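Xylan esterase 1 (Thermoanaerobacterium sp. 'JW/SL YS485', PDB 3FCY) probably hydrolyses carboxylic esters, removing acetyl groups from xylan as a calcium-binding carbohydrate esterase of family CE7 with an alpha/beta-hydrolase fold. Local coordinates at residues A[89-102]-A[136-150]. Sequence-based numbering, arbitrary orientation.
Sequences GVRGARIHAKYIKP and TVVAMDVRGQGGQSQ
K98 with A139 and I100 with V137 form antiparallel hydrogen-bonded pairs, whose four backbone bonds join strands 94-102 and 136-140. Past M140, D141 N still donates to H96 O, but side chains now join in. H96 N donates almost straight (172°) to S149 OG, 2.8 Å away, which itself donates to D141 O. Q150 N meets R94 O while Q150 OE1 accepts from R94 N at 3.0 Å. H96 CG lies anti to the backbone N (chi1 169°), laying the ring alongside D141; ND1 reaches D141 OD2 at 2.8 Å from above the carboxylate plane, and Q148 N arrives from the opposite face. S121 N donates to D141 OD1.

The extended R143 sends NH2 to V90 O (2.9 Å), on a lone pair, while A93 CB covers one guanidinium face and I95 CD1 touches NE at 3.4 Å; R143 NE forms a salt bridge with D183. A leucine here would probably leave D183 without its mate and V90 O without its donor. T136 CG2 meets the Y99 ring edge at CE1 (3.5 Å). Such pairing is characteristic of the alpha/beta-hydrolase sheet: strand 94-102, antiparallel to both neighbours, joins the N-terminal antiparallel strands to the parallel core beginning with 136-140.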
# COMPACT_ATOMS: atom_id res chain seq x y z
N GLY A 89 16.64 29.79 26.60
CA GLY A 89 17.19 30.11 25.30
C GLY A 89 16.62 31.43 24.81
O GLY A 89 16.00 32.15 25.59
N VAL A 90 16.81 31.75 23.54
CA VAL A 90 16.29 33.00 23.00
C VAL A 90 14.77 33.01 23.10
O VAL A 90 14.12 31.97 23.09
CB VAL A 90 16.72 33.21 21.52
CG1 VAL A 90 18.24 33.39 21.44
CG2 VAL A 90 16.27 32.03 20.66
N ARG A 91 14.22 34.22 23.21
CA ARG A 91 12.78 34.44 23.31
C ARG A 91 12.18 33.89 24.60
O ARG A 91 10.97 33.67 24.70
CB ARG A 91 12.06 33.84 22.09
CG ARG A 91 12.62 34.30 20.73
CD ARG A 91 12.79 35.82 20.68
NE ARG A 91 13.62 36.26 19.56
CZ ARG A 91 13.22 36.32 18.29
NH1 ARG A 91 11.98 35.96 17.96
NH2 ARG A 91 14.05 36.75 17.35
N GLY A 92 13.03 33.67 25.60
CA GLY A 92 12.58 33.19 26.89
C GLY A 92 12.16 31.73 27.01
O GLY A 92 11.59 31.33 28.02
N ALA A 93 12.44 30.93 25.98
CA ALA A 93 12.06 29.52 26.01
C ALA A 93 12.91 28.69 26.97
O ALA A 93 14.14 28.77 26.96
CB ALA A 93 12.14 28.93 24.61
N ARG A 94 12.26 27.90 27.81
CA ARG A 94 12.96 27.05 28.77
C ARG A 94 13.30 25.75 28.03
O ARG A 94 12.41 24.99 27.65
CB ARG A 94 12.05 26.77 29.97
CG ARG A 94 12.77 26.30 31.21
CD ARG A 94 13.73 27.36 31.75
NE ARG A 94 14.31 26.95 33.02
CZ ARG A 94 15.46 27.40 33.51
NH1 ARG A 94 16.17 28.29 32.82
NH2 ARG A 94 15.91 26.96 34.68
N ILE A 95 14.59 25.51 27.81
CA ILE A 95 15.04 24.31 27.09
C ILE A 95 15.45 23.19 28.05
O ILE A 95 16.01 23.44 29.12
CB ILE A 95 16.25 24.65 26.18
CG1 ILE A 95 15.97 25.91 25.37
CG2 ILE A 95 16.55 23.48 25.25
CD1 ILE A 95 14.75 25.82 24.45
N HIS A 96 15.19 21.96 27.65
CA HIS A 96 15.53 20.80 28.47
C HIS A 96 16.50 19.85 27.78
O HIS A 96 16.47 19.68 26.56
CB HIS A 96 14.26 20.05 28.88
CG HIS A 96 14.53 18.71 29.51
ND1 HIS A 96 14.69 17.56 28.77
CD2 HIS A 96 14.66 18.35 30.81
CE1 HIS A 96 14.92 16.54 29.59
NE2 HIS A 96 14.91 17.00 30.83
N ALA A 97 17.35 19.22 28.58
CA ALA A 97 18.31 18.25 28.09
C ALA A 97 18.68 17.29 29.21
O ALA A 97 18.76 17.69 30.38
CB ALA A 97 19.58 18.96 27.59
N LYS A 98 18.86 16.02 28.86
CA LYS A 98 19.27 15.03 29.83
C LYS A 98 20.75 15.34 30.04
O LYS A 98 21.42 15.78 29.11
CB LYS A 98 19.11 13.61 29.28
CG LYS A 98 17.69 13.07 29.33
CD LYS A 98 17.64 11.63 28.79
CE LYS A 98 16.31 10.97 29.11
NZ LYS A 98 15.15 11.72 28.55
N TYR A 99 21.25 15.12 31.25
CA TYR A 99 22.65 15.39 31.56
C TYR A 99 23.19 14.30 32.48
O TYR A 99 22.74 14.16 33.62
CB TYR A 99 22.76 16.78 32.21
CG TYR A 99 24.09 17.13 32.86
CD1 TYR A 99 25.31 16.78 32.27
CD2 TYR A 99 24.13 17.87 34.05
CE1 TYR A 99 26.53 17.17 32.84
CE2 TYR A 99 25.34 18.26 34.62
CZ TYR A 99 26.53 17.91 34.02
OH TYR A 99 27.72 18.32 34.59
N ILE A 100 24.12 13.51 31.96
CA ILE A 100 24.72 12.42 32.72
C ILE A 100 26.20 12.71 32.93
O ILE A 100 26.96 12.91 31.98
CB ILE A 100 24.57 11.08 31.98
CG1 ILE A 100 23.12 10.88 31.54
CG2 ILE A 100 25.00 9.94 32.90
CD1 ILE A 100 22.90 9.67 30.65
N LYS A 101 26.60 12.73 34.19
CA LYS A 101 27.98 13.02 34.57
C LYS A 101 28.60 11.82 35.26
O LYS A 101 28.09 11.34 36.28
CB LYS A 101 27.99 14.23 35.51
CG LYS A 101 29.35 14.68 35.98
CD LYS A 101 29.21 15.79 37.00
CE LYS A 101 30.57 16.21 37.55
NZ LYS A 101 30.43 17.27 38.59
N PRO A 102 29.71 11.30 34.72
CA PRO A 102 30.37 10.14 35.33
C PRO A 102 30.99 10.51 36.68
O PRO A 102 31.46 11.64 36.86
CB PRO A 102 31.42 9.76 34.29
CG PRO A 102 31.80 11.08 33.70
CD PRO A 102 30.46 11.77 33.54
N THR A 136 30.93 12.87 29.58
CA THR A 136 29.77 13.48 30.19
C THR A 136 28.87 13.43 28.96
O THR A 136 29.34 13.70 27.85
CB THR A 136 30.01 14.96 30.59
OG1 THR A 136 30.47 15.02 31.94
CG2 THR A 136 28.71 15.77 30.48
N VAL A 137 27.61 13.05 29.12
CA VAL A 137 26.71 12.97 27.98
C VAL A 137 25.47 13.85 28.17
O VAL A 137 24.82 13.80 29.22
CB VAL A 137 26.24 11.51 27.71
CG1 VAL A 137 25.28 11.47 26.51
CG2 VAL A 137 27.46 10.63 27.44
N VAL A 138 25.17 14.65 27.15
CA VAL A 138 24.02 15.55 27.18
C VAL A 138 23.16 15.29 25.95
O VAL A 138 23.67 15.12 24.85
CB VAL A 138 24.48 17.03 27.17
CG1 VAL A 138 23.27 17.95 27.24
CG2 VAL A 138 25.41 17.29 28.35
N ALA A 139 21.84 15.23 26.14
CA ALA A 139 20.90 15.00 25.05
C ALA A 139 19.79 16.04 25.15
O ALA A 139 18.95 15.97 26.05
CB ALA A 139 20.32 13.59 25.13
N MET A 140 19.79 16.99 24.22
CA MET A 140 18.82 18.09 24.20
C MET A 140 17.49 17.76 23.54
O MET A 140 17.44 17.00 22.57
CB MET A 140 19.44 19.30 23.49
CG MET A 140 18.60 20.57 23.53
SD MET A 140 19.19 21.82 22.35
CE MET A 140 18.20 21.41 20.91
N ASP A 141 16.42 18.34 24.07
CA ASP A 141 15.09 18.16 23.49
C ASP A 141 14.84 19.39 22.64
O ASP A 141 15.13 20.52 23.06
CB ASP A 141 14.00 18.08 24.57
CG ASP A 141 13.97 16.73 25.27
OD1 ASP A 141 14.40 15.73 24.66
OD2 ASP A 141 13.49 16.68 26.43
N VAL A 142 14.33 19.19 21.42
CA VAL A 142 14.04 20.30 20.53
C VAL A 142 12.75 20.96 20.99
O VAL A 142 11.83 20.29 21.45
CB VAL A 142 13.88 19.82 19.07
CG1 VAL A 142 13.38 20.97 18.19
CG2 VAL A 142 15.22 19.31 18.54
N ARG A 143 12.69 22.29 20.88
CA ARG A 143 11.51 23.05 21.27
C ARG A 143 10.24 22.49 20.64
O ARG A 143 10.20 22.20 19.45
CB ARG A 143 11.64 24.51 20.84
CG ARG A 143 12.80 25.26 21.44
CD ARG A 143 12.81 26.71 20.97
NE ARG A 143 13.92 27.44 21.56
CZ ARG A 143 13.95 28.76 21.73
NH1 ARG A 143 12.91 29.50 21.35
NH2 ARG A 143 15.01 29.33 22.29
N GLY A 144 9.19 22.36 21.45
CA GLY A 144 7.90 21.90 20.97
C GLY A 144 7.77 20.56 20.26
O GLY A 144 6.77 20.34 19.57
N GLN A 145 8.75 19.67 20.40
CA GLN A 145 8.62 18.38 19.74
C GLN A 145 8.20 17.30 20.74
O GLN A 145 7.27 17.52 21.52
CB GLN A 145 9.91 18.02 18.98
CG GLN A 145 10.20 19.05 17.87
CD GLN A 145 11.18 18.57 16.80
OE1 GLN A 145 11.70 17.46 16.86
NE2 GLN A 145 11.42 19.43 15.81
N GLY A 146 8.87 16.15 20.74
CA GLY A 146 8.46 15.09 21.65
C GLY A 146 8.98 15.13 23.08
O GLY A 146 8.63 14.26 23.88
N GLY A 147 9.79 16.13 23.41
CA GLY A 147 10.35 16.20 24.75
C GLY A 147 9.77 17.25 25.68
O GLY A 147 8.58 17.55 25.64
N GLN A 148 10.63 17.82 26.52
CA GLN A 148 10.21 18.83 27.48
C GLN A 148 10.72 20.24 27.22
O GLN A 148 10.77 21.06 28.14
CB GLN A 148 10.60 18.40 28.89
CG GLN A 148 9.84 17.19 29.39
CD GLN A 148 8.35 17.43 29.43
OE1 GLN A 148 7.88 18.36 30.09
NE2 GLN A 148 7.59 16.59 28.72
N SER A 149 11.10 20.53 25.98
CA SER A 149 11.59 21.87 25.66
C SER A 149 10.44 22.73 25.15
O SER A 149 9.59 22.27 24.38
CB SER A 149 12.71 21.82 24.63
OG SER A 149 13.89 21.31 25.22
N GLN A 150 10.43 23.98 25.59
CA GLN A 150 9.37 24.92 25.22
C GLN A 150 9.54 25.70 23.92
O GLN A 150 10.64 26.12 23.57
CB GLN A 150 9.18 25.88 26.40
CG GLN A 150 8.40 27.15 26.12
CD GLN A 150 8.35 28.05 27.36
OE1 GLN A 150 9.31 28.10 28.12
NE2 GLN A 150 7.24 28.76 27.54